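Long-range contacts in esterase (Uncultured bacterium, PDB 5EGN), which hydrolyses carboxylic esters and degrades N-acyl homoserine lactones, the signal molecules of bacterial quorum sensing, probably by opening their lactone ring: residues 100-104 with 198-204; 110-116 with 204-209; 142-147 with 165-169; 148-152 with 213-217. The protein carries 2 engineered substitutions. One frame throughout, in Å; residues are numbered along the deposited sequence.

Contact 1. Residues 100-104 with 198-204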
loop_
_atom_site.group_PDB
_atom_site.type_symbol
_atom_site.label_atom_id
_atom_site.label_comp_id
_atom_site.label_asym_id
_atom_site.label_seq_id
_atom_site.Cartn_x
_atom_site.Cartn_y
_atom_site.Cartn_z
ATOM N N MET A 100 -20.167 9.119 -7.468
ATOM C CA MET A 100 -21.391 9.501 -8.171
ATOM C C MET A 100 -22.400 10.150 -7.222
ATOM O O MET A 100 -22.979 11.201 -7.530
ATOM C CB MET A 100 -22.013 8.286 -8.864
ATOM C CG MET A 100 -21.263 7.845 -10.117
ATOM S SD MET A 100 -22.079 6.539 -11.059
ATOM C CE MET A 100 -21.704 5.101 -10.058
ATOM N N GLN A 101 -22.598 9.521 -6.067
ATOM C CA GLN A 101 -23.446 10.078 -5.021
ATOM C C GLN A 101 -22.946 11.461 -4.617
ATOM O O GLN A 101 -23.733 12.363 -4.325
ATOM C CB GLN A 101 -23.477 9.150 -3.805
ATOM C CG GLN A 101 -24.616 9.430 -2.850
ATOM C CD GLN A 101 -25.966 9.202 -3.491
ATOM O OE1 GLN A 101 -26.258 8.109 -3.975
ATOM N NE2 GLN A 101 -26.793 10.239 -3.513
ATOM N N LEU A 102 -21.626 11.618 -4.612
ATOM C CA LEU A 102 -21.002 12.891 -4.279
ATOM C C LEU A 102 -21.314 13.939 -5.344
ATOM O O LEU A 102 -21.491 15.114 -5.029
ATOM C CB LEU A 102 -19.490 12.717 -4.119
ATOM C CG LEU A 102 -18.704 13.825 -3.414
ATOM C CD1 LEU A 102 -17.502 13.232 -2.702
ATOM C CD2 LEU A 102 -18.255 14.893 -4.395
ATOM N N ASN A 103 -21.376 13.513 -6.602
ATOM C CA ASN A 103 -21.781 14.403 -7.686
ATOM C C ASN A 103 -23.242 14.808 -7.549
ATOM O O ASN A 103 -23.633 15.913 -7.929
ATOM C CB ASN A 103 -21.550 13.744 -9.046
ATOM C CG ASN A 103 -20.161 14.001 -9.590
ATOM O OD1 ASN A 103 -19.979 14.800 -10.508
ATOM N ND2 ASN A 103 -19.168 13.327 -9.021
ATOM N N LEU A 104 -24.046 13.900 -7.003
ATOM C CA LEU A 104 -25.466 14.165 -6.793
ATOM C C LEU A 104 -25.716 15.163 -5.662
ATOM O O LEU A 104 -26.467 16.124 -5.833
ATOM C CB LEU A 104 -26.209 12.858 -6.506
ATOM C CG LEU A 104 -26.977 12.250 -7.681
ATOM C CD1 LEU A 104 -26.129 12.268 -8.934
ATOM C CD2 LEU A 104 -27.429 10.832 -7.366
ATOM N N ARG A 198 -31.212 8.917 -12.235
ATOM C CA ARG A 198 -30.602 10.177 -11.829
ATOM C C ARG A 198 -29.210 10.373 -12.425
ATOM O O ARG A 198 -28.545 11.370 -12.146
ATOM C CB ARG A 198 -30.540 10.254 -10.301
ATOM C CG ARG A 198 -31.911 10.308 -9.634
ATOM C CD ARG A 198 -31.828 10.113 -8.125
ATOM N NE ARG A 198 -31.759 8.704 -7.743
ATOM C CZ ARG A 198 -31.688 8.278 -6.486
ATOM N NH1 ARG A 198 -31.672 9.152 -5.488
ATOM N NH2 ARG A 198 -31.631 6.979 -6.224
ATOM N N LEU A 199 -28.778 9.429 -13.256
ATOM C CA LEU A 199 -27.443 9.482 -13.850
ATOM C C LEU A 199 -27.259 10.689 -14.761
ATOM O O LEU A 199 -26.176 11.274 -14.816
ATOM C CB LEU A 199 -27.157 8.202 -14.637
ATOM C CG LEU A 199 -26.773 6.963 -13.828
ATOM C CD1 LEU A 199 -26.895 5.718 -14.683
ATOM C CD2 LEU A 199 -25.361 7.100 -13.280
ATOM N N SER A 200 -28.319 11.063 -15.469
ATOM C CA SER A 200 -28.246 12.156 -16.433
ATOM C C SER A 200 -28.160 13.520 -15.756
ATOM O O SER A 200 -27.967 14.538 -16.423
ATOM C CB SER A 200 -29.448 12.113 -17.379
ATOM O OG SER A 200 -30.668 12.091 -16.662
ATOM N N SER A 201 -28.305 13.537 -14.435
ATOM C CA SER A 201 -28.132 14.761 -13.661
ATOM C C SER A 201 -26.657 14.992 -13.343
ATOM O O SER A 201 -26.251 16.108 -13.026
ATOM C CB SER A 201 -28.954 14.711 -12.371
ATOM O OG SER A 201 -28.570 13.617 -11.557
ATOM N N ILE A 202 -25.858 13.933 -13.426
ATOM C CA ILE A 202 -24.408 14.058 -13.314
ATOM C C ILE A 202 -23.864 14.712 -14.572
ATOM O O ILE A 202 -23.947 14.137 -15.650
ATOM C CB ILE A 202 -23.722 12.691 -13.122
ATOM C CG1 ILE A 202 -24.274 11.983 -11.887
ATOM C CG2 ILE A 202 -22.210 12.858 -13.035
ATOM C CD1 ILE A 202 -23.667 10.619 -11.643
ATOM N N GLN A 203 -23.306 15.909 -14.444
ATOM C CA GLN A 203 -22.868 16.646 -15.626
ATOM C C GLN A 203 -21.365 16.883 -15.667
ATOM O O GLN A 203 -20.813 17.244 -16.704
ATOM C CB GLN A 203 -23.605 17.981 -15.699
ATOM C CG GLN A 203 -25.122 17.850 -15.728
ATOM C CD GLN A 203 -25.642 17.565 -17.117
ATOM O OE1 GLN A 203 -24.987 17.877 -18.114
ATOM N NE2 GLN A 203 -26.832 16.987 -17.195
ATOM N N ALA A 204 -20.713 16.674 -14.531
ATOM C CA ALA A 204 -19.275 16.887 -14.410
ATOM C C ALA A 204 -18.506 15.976 -15.364
ATOM O O ALA A 204 -18.999 14.908 -15.736
ATOM C CB ALA A 204 -18.826 16.657 -12.976
#

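Contact 2. Residues 110-116 with 204-209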
loop_
_atom_site.group_PDB
_atom_site.type_symbol
_atom_site.label_atom_id
_atom_site.label_comp_id
_atom_site.label_asym_id
_atom_site.label_seq_id
_atom_site.Cartn_x
_atom_site.Cartn_y
_atom_site.Cartn_z
ATOM N N VAL A 110 -16.807 19.135 -7.022
ATOM C CA VAL A 110 -16.336 18.197 -8.034
ATOM C C VAL A 110 -15.603 18.890 -9.178
ATOM O O VAL A 110 -16.151 19.782 -9.825
ATOM C CB VAL A 110 -17.504 17.383 -8.632
ATOM C CG1 VAL A 110 -16.993 16.409 -9.686
ATOM C CG2 VAL A 110 -18.258 16.651 -7.538
ATOM N N ILE A 111 -14.364 18.480 -9.424
ATOM C CA ILE A 111 -13.659 18.906 -10.627
ATOM C C ILE A 111 -13.989 17.938 -11.754
ATOM O O ILE A 111 -14.345 18.346 -12.859
ATOM C CB ILE A 111 -12.138 18.964 -10.426
ATOM C CG1 ILE A 111 -11.783 19.998 -9.359
ATOM C CG2 ILE A 111 -11.445 19.309 -11.736
ATOM C CD1 ILE A 111 -10.301 20.117 -9.097
ATOM N N GLY A 112 -13.875 16.647 -11.461
ATOM C CA GLY A 112 -14.236 15.614 -12.411
ATOM C C GLY A 112 -14.117 14.233 -11.803
ATOM O O GLY A 112 -13.681 14.083 -10.662
ATOM N N ASN A 113 -14.497 13.217 -12.568
ATOM C CA ASN A 113 -14.504 11.855 -12.055
ATOM C C ASN A 113 -13.792 10.854 -12.953
ATOM O O ASN A 113 -13.925 10.895 -14.177
ATOM C CB ASN A 113 -15.944 11.385 -11.832
ATOM C CG ASN A 113 -16.768 12.382 -11.047
ATOM O OD1 ASN A 113 -16.580 12.547 -9.842
ATOM N ND2 ASN A 113 -17.694 13.047 -11.726
ATOM N N LEU A 114 -13.028 9.960 -12.335
ATOM C CA LEU A 114 -12.588 8.747 -13.011
ATOM C C LEU A 114 -13.269 7.567 -12.330
ATOM O O LEU A 114 -12.905 7.183 -11.220
ATOM C CB LEU A 114 -11.062 8.596 -12.980
ATOM C CG LEU A 114 -10.462 7.598 -13.986
ATOM C CD1 LEU A 114 -9.011 7.929 -14.289
ATOM C CD2 LEU A 114 -10.574 6.154 -13.510
ATOM N N ILE A 115 -14.268 7.003 -13.001
ATOM C CA ILE A 115 -14.995 5.853 -12.481
ATOM C C ILE A 115 -14.370 4.558 -12.987
ATOM O O ILE A 115 -14.424 4.265 -14.181
ATOM C CB ILE A 115 -16.478 5.894 -12.889
ATOM C CG1 ILE A 115 -17.064 7.277 -12.625
ATOM C CG2 ILE A 115 -17.271 4.849 -12.123
ATOM C CD1 ILE A 115 -17.231 7.577 -11.158
ATOM N N LEU A 116 -13.771 3.789 -12.082
ATOM C CA LEU A 116 -13.137 2.532 -12.464
ATOM C C LEU A 116 -13.937 1.318 -12.011
ATOM O O LEU A 116 -14.105 1.088 -10.813
ATOM C CB LEU A 116 -11.722 2.439 -11.893
ATOM C CG LEU A 116 -11.004 1.139 -12.263
ATOM C CD1 LEU A 116 -10.565 1.171 -13.717
ATOM C CD2 LEU A 116 -9.825 0.870 -11.343
ATOM N N ALA A 204 -20.713 16.674 -14.531
ATOM C CA ALA A 204 -19.275 16.887 -14.410
ATOM C C ALA A 204 -18.506 15.976 -15.364
ATOM O O ALA A 204 -18.999 14.908 -15.736
ATOM C CB ALA A 204 -18.826 16.657 -12.976
ATOM N N PRO A 205 -17.301 16.405 -15.782
ATOM C CA PRO A 205 -16.444 15.587 -16.646
ATOM C C PRO A 205 -16.185 14.204 -16.055
ATOM O O PRO A 205 -15.603 14.092 -14.978
ATOM C CB PRO A 205 -15.151 16.399 -16.721
ATOM C CG PRO A 205 -15.580 17.801 -16.509
ATOM C CD PRO A 205 -16.711 17.732 -15.523
ATOM N N THR A 206 -16.616 13.164 -16.762
ATOM C CA THR A 206 -16.536 11.808 -16.239
ATOM C C THR A 206 -15.867 10.845 -17.213
ATOM O O THR A 206 -16.283 10.721 -18.364
ATOM C CB THR A 206 -17.936 11.266 -15.887
ATOM O OG1 THR A 206 -18.524 12.080 -14.866
ATOM C CG2 THR A 206 -17.845 9.833 -15.394
ATOM N N LEU A 207 -14.825 10.172 -16.737
ATOM C CA LEU A 207 -14.176 9.114 -17.500
ATOM C C LEU A 207 -14.456 7.766 -16.849
ATOM O O LEU A 207 -13.945 7.471 -15.770
ATOM C CB LEU A 207 -12.668 9.359 -17.595
ATOM C CG LEU A 207 -11.838 8.265 -18.273
ATOM C CD1 LEU A 207 -12.344 7.995 -19.680
ATOM C CD2 LEU A 207 -10.367 8.646 -18.296
ATOM N N VAL A 208 -15.277 6.952 -17.504
ATOM C CA VAL A 208 -15.594 5.624 -16.995
ATOM C C VAL A 208 -14.642 4.599 -17.600
ATOM O O VAL A 208 -14.483 4.532 -18.817
ATOM C CB VAL A 208 -17.049 5.227 -17.302
ATOM C CG1 VAL A 208 -17.379 3.884 -16.672
ATOM C CG2 VAL A 208 -18.004 6.295 -16.797
ATOM N N VAL A 209 -14.002 3.809 -16.743
ATOM C CA VAL A 209 -13.008 2.844 -17.195
ATOM C C VAL A 209 -13.393 1.425 -16.793
ATOM O O VAL A 209 -13.630 1.144 -15.618
ATOM C CB VAL A 209 -11.615 3.171 -16.632
ATOM C CG1 VAL A 209 -10.570 2.244 -17.230
ATOM C CG2 VAL A 209 -11.267 4.623 -16.910
#

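Contact 3. Residues 142-147 with 165-169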
loop_
_atom_site.group_PDB
_atom_site.type_symbol
_atom_site.label_atom_id
_atom_site.label_comp_id
_atom_site.label_asym_id
_atom_site.label_seq_id
_atom_site.Cartn_x
_atom_site.Cartn_y
_atom_site.Cartn_z
ATOM N N PHE A 142 -17.584 -15.292 -1.864
ATOM C CA PHE A 142 -16.759 -14.119 -2.146
ATOM C C PHE A 142 -15.530 -14.498 -2.970
ATOM O O PHE A 142 -15.148 -13.776 -3.889
ATOM C CB PHE A 142 -16.326 -13.427 -0.850
ATOM C CG PHE A 142 -16.148 -11.935 -0.989
ATOM C CD1 PHE A 142 -16.948 -11.055 -0.276
ATOM C CD2 PHE A 142 -15.188 -11.414 -1.842
ATOM C CE1 PHE A 142 -16.785 -9.686 -0.407
ATOM C CE2 PHE A 142 -15.022 -10.049 -1.975
ATOM C CZ PHE A 142 -15.821 -9.184 -1.259
ATOM N N GLY A 143 -14.910 -15.625 -2.634
ATOM C CA GLY A 143 -13.779 -16.123 -3.400
ATOM C C GLY A 143 -14.175 -16.392 -4.841
ATOM O O GLY A 143 -13.504 -15.957 -5.787
ATOM N N GLY A 144 -15.286 -17.106 -5.001
ATOM C CA GLY A 144 -15.841 -17.372 -6.314
ATOM C C GLY A 144 -16.074 -16.105 -7.116
ATOM O O GLY A 144 -15.822 -16.071 -8.320
ATOM N N LEU A 145 -16.554 -15.061 -6.449
ATOM C CA LEU A 145 -16.764 -13.775 -7.104
ATOM C C LEU A 145 -15.437 -13.141 -7.505
ATOM O O LEU A 145 -15.330 -12.500 -8.550
ATOM C CB LEU A 145 -17.542 -12.825 -6.189
ATOM C CG LEU A 145 -17.861 -11.430 -6.731
ATOM C CD1 LEU A 145 -19.318 -11.102 -6.482
ATOM C CD2 LEU A 145 -16.969 -10.377 -6.092
ATOM N N LEU A 146 -14.423 -13.334 -6.668
ATOM C CA LEU A 146 -13.124 -12.715 -6.893
ATOM C C LEU A 146 -12.343 -13.385 -8.015
ATOM O O LEU A 146 -11.451 -12.774 -8.607
ATOM C CB LEU A 146 -12.303 -12.725 -5.605
ATOM C CG LEU A 146 -12.089 -11.317 -5.053
ATOM C CD1 LEU A 146 -13.406 -10.561 -5.009
ATOM C CD2 LEU A 146 -11.458 -11.368 -3.680
ATOM N N GLU A 147 -12.679 -14.635 -8.316
ATOM C CA GLU A 147 -12.055 -15.305 -9.454
ATOM C C GLU A 147 -12.511 -14.707 -10.788
ATOM O O GLU A 147 -11.938 -15.003 -11.836
ATOM C CB GLU A 147 -12.342 -16.805 -9.417
ATOM C CG GLU A 147 -11.382 -17.573 -8.523
ATOM C CD GLU A 147 -11.734 -19.040 -8.394
ATOM O OE1 GLU A 147 -12.773 -19.457 -8.945
ATOM O OE2 GLU A 147 -10.965 -19.777 -7.743
ATOM N N MET A 165 -6.491 -9.785 -2.501
ATOM C CA MET A 165 -7.906 -9.443 -2.490
ATOM C C MET A 165 -8.709 -10.498 -1.738
ATOM O O MET A 165 -9.682 -10.178 -1.054
ATOM C CB MET A 165 -8.438 -9.276 -3.912
ATOM C CG MET A 165 -9.231 -7.999 -4.101
ATOM S SD MET A 165 -8.252 -6.530 -3.736
ATOM C CE MET A 165 -7.080 -6.564 -5.092
ATOM N N LYS A 166 -8.297 -11.755 -1.862
ATOM C CA LYS A 166 -8.909 -12.826 -1.084
ATOM C C LYS A 166 -8.550 -12.678 0.387
ATOM O O LYS A 166 -9.300 -13.097 1.269
ATOM C CB LYS A 166 -8.478 -14.200 -1.602
ATOM C CG LYS A 166 -9.358 -14.741 -2.716
ATOM C CD LYS A 166 -9.024 -16.192 -3.034
ATOM C CE LYS A 166 -9.911 -16.730 -4.146
ATOM N NZ LYS A 166 -9.616 -18.157 -4.459
ATOM N N ALA A 167 -7.396 -12.072 0.643
ATOM C CA ALA A 167 -6.951 -11.823 2.007
ATOM C C ALA A 167 -7.729 -10.680 2.653
ATOM O O ALA A 167 -7.986 -10.701 3.857
ATOM C CB ALA A 167 -5.467 -11.521 2.024
ATOM N N HIS A 168 -8.101 -9.689 1.847
ATOM C CA HIS A 168 -8.780 -8.494 2.350
ATOM C C HIS A 168 -10.061 -8.785 3.136
ATOM O O HIS A 168 -10.284 -8.198 4.195
ATOM C CB HIS A 168 -9.102 -7.545 1.194
ATOM C CG HIS A 168 -8.057 -6.499 0.959
ATOM N ND1 HIS A 168 -7.716 -5.562 1.911
ATOM C CD2 HIS A 168 -7.286 -6.233 -0.121
ATOM C CE1 HIS A 168 -6.776 -4.769 1.429
ATOM N NE2 HIS A 168 -6.498 -5.155 0.197
ATOM N N PHE A 169 -10.905 -9.680 2.628
ATOM C CA PHE A 169 -12.182 -9.943 3.286
ATOM C C PHE A 169 -12.097 -11.086 4.293
ATOM O O PHE A 169 -13.066 -11.373 4.994
ATOM C CB PHE A 169 -13.277 -10.240 2.252
ATOM C CG PHE A 169 -13.069 -11.514 1.477
ATOM C CD1 PHE A 169 -13.519 -12.727 1.976
ATOM C CD2 PHE A 169 -12.460 -11.493 0.236
ATOM C CE1 PHE A 169 -13.340 -13.894 1.265
ATOM C CE2 PHE A 169 -12.284 -12.660 -0.481
ATOM C CZ PHE A 169 -12.723 -13.861 0.036
#

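Contact 4. Residues 148-152 with 213-217. Engineered in segment 213-217: Val216 (natural residue Ala).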
loop_
_atom_site.group_PDB
_atom_site.type_symbol
_atom_site.label_atom_id
_atom_site.label_comp_id
_atom_site.label_asym_id
_atom_site.label_seq_id
_atom_site.Cartn_x
_atom_site.Cartn_y
_atom_site.Cartn_z
ATOM N N GLY A 148 -13.533 -13.859 -10.745
ATOM C CA GLY A 148 -14.004 -13.176 -11.935
ATOM C C GLY A 148 -13.628 -11.706 -11.931
ATOM O O GLY A 148 -14.071 -10.938 -12.785
ATOM N N ALA A 149 -12.798 -11.318 -10.966
ATOM C CA ALA A 149 -12.409 -9.922 -10.793
ATOM C C ALA A 149 -11.063 -9.610 -11.437
ATOM O O ALA A 149 -10.697 -8.444 -11.590
ATOM C CB ALA A 149 -12.369 -9.569 -9.316
ATOM N N VAL A 150 -10.322 -10.648 -11.806
ATOM C CA VAL A 150 -9.030 -10.455 -12.450
ATOM C C VAL A 150 -8.976 -11.185 -13.786
ATOM O O VAL A 150 -9.606 -12.227 -13.962
ATOM C CB VAL A 150 -7.871 -10.933 -11.552
ATOM C CG1 VAL A 150 -7.658 -9.963 -10.399
ATOM C CG2 VAL A 150 -8.139 -12.337 -11.033
ATOM N N SER A 151 -8.225 -10.628 -14.730
ATOM C CA SER A 151 -8.102 -11.228 -16.051
ATOM C C SER A 151 -7.238 -12.480 -15.996
ATOM O O SER A 151 -6.533 -12.714 -15.014
ATOM C CB SER A 151 -7.516 -10.228 -17.048
ATOM O OG SER A 151 -6.149 -9.978 -16.780
ATOM N N ALA A 152 -7.303 -13.285 -17.052
ATOM C CA ALA A 152 -6.493 -14.491 -17.150
ATOM C C ALA A 152 -5.012 -14.132 -17.178
ATOM O O ALA A 152 -4.185 -14.796 -16.549
ATOM C CB ALA A 152 -6.875 -15.290 -18.388
ATOM N N GLU A 213 -12.413 -8.214 -19.057
ATOM C CA GLU A 213 -12.678 -9.507 -18.433
ATOM C C GLU A 213 -13.297 -9.394 -17.044
ATOM O O GLU A 213 -13.392 -10.388 -16.321
ATOM C CB GLU A 213 -11.390 -10.323 -18.341
ATOM C CG GLU A 213 -10.792 -10.692 -19.680
ATOM C CD GLU A 213 -9.606 -11.622 -19.543
ATOM O OE1 GLU A 213 -9.664 -12.539 -18.698
ATOM O OE2 GLU A 213 -8.611 -11.430 -20.272
ATOM N N ASP A 214 -13.717 -8.192 -16.667
ATOM C CA ASP A 214 -14.354 -7.999 -15.370
ATOM C C ASP A 214 -15.752 -8.612 -15.370
ATOM O O ASP A 214 -16.609 -8.247 -16.178
ATOM C CB ASP A 214 -14.416 -6.514 -15.007
ATOM C CG ASP A 214 -14.794 -6.279 -13.551
ATOM O OD1 ASP A 214 -15.243 -7.228 -12.873
ATOM O OD2 ASP A 214 -14.645 -5.132 -13.082
ATOM N N LEU A 215 -15.966 -9.554 -14.454
ATOM C CA LEU A 215 -17.241 -10.255 -14.324
ATOM C C LEU A 215 -17.964 -9.818 -13.050
ATOM O O LEU A 215 -19.175 -10.010 -12.922
ATOM C CB LEU A 215 -17.020 -11.771 -14.329
ATOM C CG LEU A 215 -16.516 -12.330 -15.656
ATOM C CD1 LEU A 215 -16.056 -13.770 -15.527
ATOM C CD2 LEU A 215 -17.607 -12.223 -16.698
ATOM N N VAL A 216 -17.212 -9.229 -12.119
ATOM C CA VAL A 216 -17.764 -8.608 -10.917
ATOM C C VAL A 216 -18.550 -7.355 -11.297
ATOM O O VAL A 216 -19.671 -7.140 -10.828
ATOM C CB VAL A 216 -16.647 -8.229 -9.921
ATOM C CG1 VAL A 216 -17.200 -7.434 -8.754
ATOM C CG2 VAL A 216 -15.943 -9.477 -9.424
ATOM N N THR A 217 -17.928 -6.526 -12.134
ATOM C CA THR A 217 -18.591 -5.393 -12.762
ATOM C C THR A 217 -18.449 -5.559 -14.278
ATOM O O THR A 217 -17.363 -5.364 -14.846
ATOM C CB THR A 217 -18.010 -4.042 -12.274
ATOM O OG1 THR A 217 -18.729 -3.618 -11.110
ATOM C CG2 THR A 217 -18.143 -2.958 -13.335
#

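Contact 1. Residues 100-104 with 198-204
Ile202 reaches across to residues 100-104 with both branches, through CG1, CD1 and CG2. Its CG1 lies against Leu104 CD1 at 3.5 Å, the two side chains crossing at about a right angle. CD1, at the end of an extended chain, meets Met100 CG at 4.0 Å, and CG2 is 3.9 Å from Asn103 OD1. With CG1 turned opposite the carbonyl carbon (chi1 -57°) and chi2 at 179°, the long branch extends onto the flank of the helix. An alanine here would remove CG1, CG2 and CD1 together, and Leu104 and Met100 would probably lose their shared apolar neighbour, with a gap opening between helix and loop. On one side of Ile202 the thioether SD of Met100 lies 4.0 Å from Leu199 CD2; on the other, Asn103 OD1 approaches Ala204 CB at 3.3 Å.

These groups are positioned from behind. A short 3-10 turn, with Ile202 N bonded to Leu199 O at 3.0 Å, places Leu199 and Ile202 so that the ends of their side chains reach the helix. The amide of Asn103 is oriented through ND2, which donates to Asn113 OD1 on strand 110-116 and to Ala99 O in its own helix. Trp193 and Leu225 pack on Met100, and Leu224 of helix 219-228 packs on Leu199, continuing the apolar layer. No hydrogen bond joins the two segments, and the union is one of packing. It seats the loop leading into strand 206-211 against helix 94-105, which follows what is probably the nucleophile elbow, as in other alpha/beta hydrolases.

Contact 2. Residues 110-116 with 204-209
Neighbouring parallel strands of the central alpha/beta hydrolase sheet meet here, Asn113 pairing with Thr206, Leu114 with Leu207, Ile115 with Val208 and Leu116 with Val209. The short axes of 112-116 and 206-209 run 4.6 Å apart at 11°. Each odd-numbered residue of the first strand bonds on both sides of its partner, as parallel pairing requires. Asn113 N donates to Pro205 O and its O accepts from Leu207 N, both at 2.8 Å, so that the two bonds straddle Thr206. Ile115 does the same about Val208, its N donating to Leu207 O and its O accepting from Val209 N.

On the face of Leu114, Leu116, Leu207 and Val209 the packing is apolar. Val209 spreads its two methyls between two leucines, CG1 to Leu116 CD1 at 3.7 Å and CG2 to Leu114 CD2 at 3.8 Å. Phe252 of helix 249-257 covers both leucines. The other face bears Asn113, Ile115, Thr206 and Val208, with Ile115 CG1 against Thr206 CG2 at 3.8 Å. Ahead of the corner at Ile111, Val110 CG1 touches Ala204 CB.

The polar end of that face is knit together by Thr206. While Asn113 OD1 is engaged by Asn103, Asn113 ND2 makes a weak bond to Thr206 OG1 at 3.4 Å, and OG1 in turn donates at 3.0 Å to Ala204 O, reaching it from above the carbonyl plane.

Contact 3. Residues 142-147 with 165-169
Phe142 and Phe169 are brought face to face by two unlike first torsions: chi1 of -149° swings the Phe142 ring toward the neighbouring helix, while chi1 of 66° tucks that of Phe169 between its own backbone N and carbonyl carbon. The result is an offset stack, centroids 4.2 Å apart and planes inclined by 23°. Because the rings are slid past one another, Phe142 CB also sits over the Phe169 face, a CH-pi contact at 3.9 Å from the centroid. Lys166 O lies over the rim of the opposite Phe169 face, so the ring is held between the two helices.

Leu146 packs at the edge of the Phe169 ring. Its CD2 meets Phe169 CE2 near the ring plane at 3.5 Å and touches Met165 CB at 3.7 Å. On the outer side, the extended Lys166 chain passes over Gly143, CE to CA 4.0 Å, toward Glu147, whose OE2 is 3.9 Å from Lys166 NZ in a long salt bridge.

His168, on the same helix, turns to the second subunit and bonds Tyr36 there. Helices 138-146 and 159-168 are packed together within the helical insertion between strands 110-116 and 206-211, consistent with the cap, or lid, of alpha/beta hydrolases.

Contact 4. Residues 148-152 with 213-217
Two irregular loops run close together, with Gly148 CA only 5.0 Å from Leu215 CA, and the backbone bond of Leu215 N to Gly148 O, 2.9 Å long, joins them directly. Leu215 CB rests beside the same carbonyl oxygen. Further along, Ala149 CB meets Val216 CG2 at 3.6 Å; this valine is an engineered substitution for alanine, and the methyl that touches belongs to the introduced side chain.

At the other end Glu213 stretches over Ser151. With CG opposite the carbonyl carbon (chi1 -64°) and the chain extended beyond it, the carboxylate lies along Ser151, CD to CB 3.5 Å. Its OE1 accepts from Ala152 N at 3.0 Å, on the syn side but 32° out of the carboxylate plane. Ser151 is the N-cap of helix 152-157, and its OG also bonds Asp239 O and the side chains of Ser154 and Glu247. A glutamine in place of Glu213 has no negative charge, and Ala152 N would probably be left with a weaker, neutral acceptor.

Asp214 forms an Asx motif: OD1 accepts from Thr217 N at 2.9 Å, met from above the carboxylate plane. The other oxygen, OD2, bonds His242 ND1, an arrangement consistent with the acid-histidine pair of a catalytic triad in this fold, while Ala149 bonds the backbone of His242 from the other loop. The chemistry therefore implies that the negative carboxylate of Glu213 probably stabilises the start of helix 152-157, through its bond to Ala152 N and its favourable placing at the positive end of the helix dipole, while the adjacent aspartate is fixed by its own turn.

All four contacts lie within one alpha/beta hydrolase fold. Contacts 1 and 2 adjoin: their centres are about 10 Å apart, they share Ala204, and helix 94-105 leads into strand 110-116, so together they lock the start of strand 206-211 into sheet and helix layer. Contact 3 is nested along the chain inside the loops that both close, and its centre is about 30 Å from that of contact 1, across the centre of the chain. Contact 4 lies about 12 Å from contact 3, centre to centre, and touches it through Leu145 and Val216. By joining the helical insertion to the loop after strand 206-211, contact 4 connects the probable cap to the core.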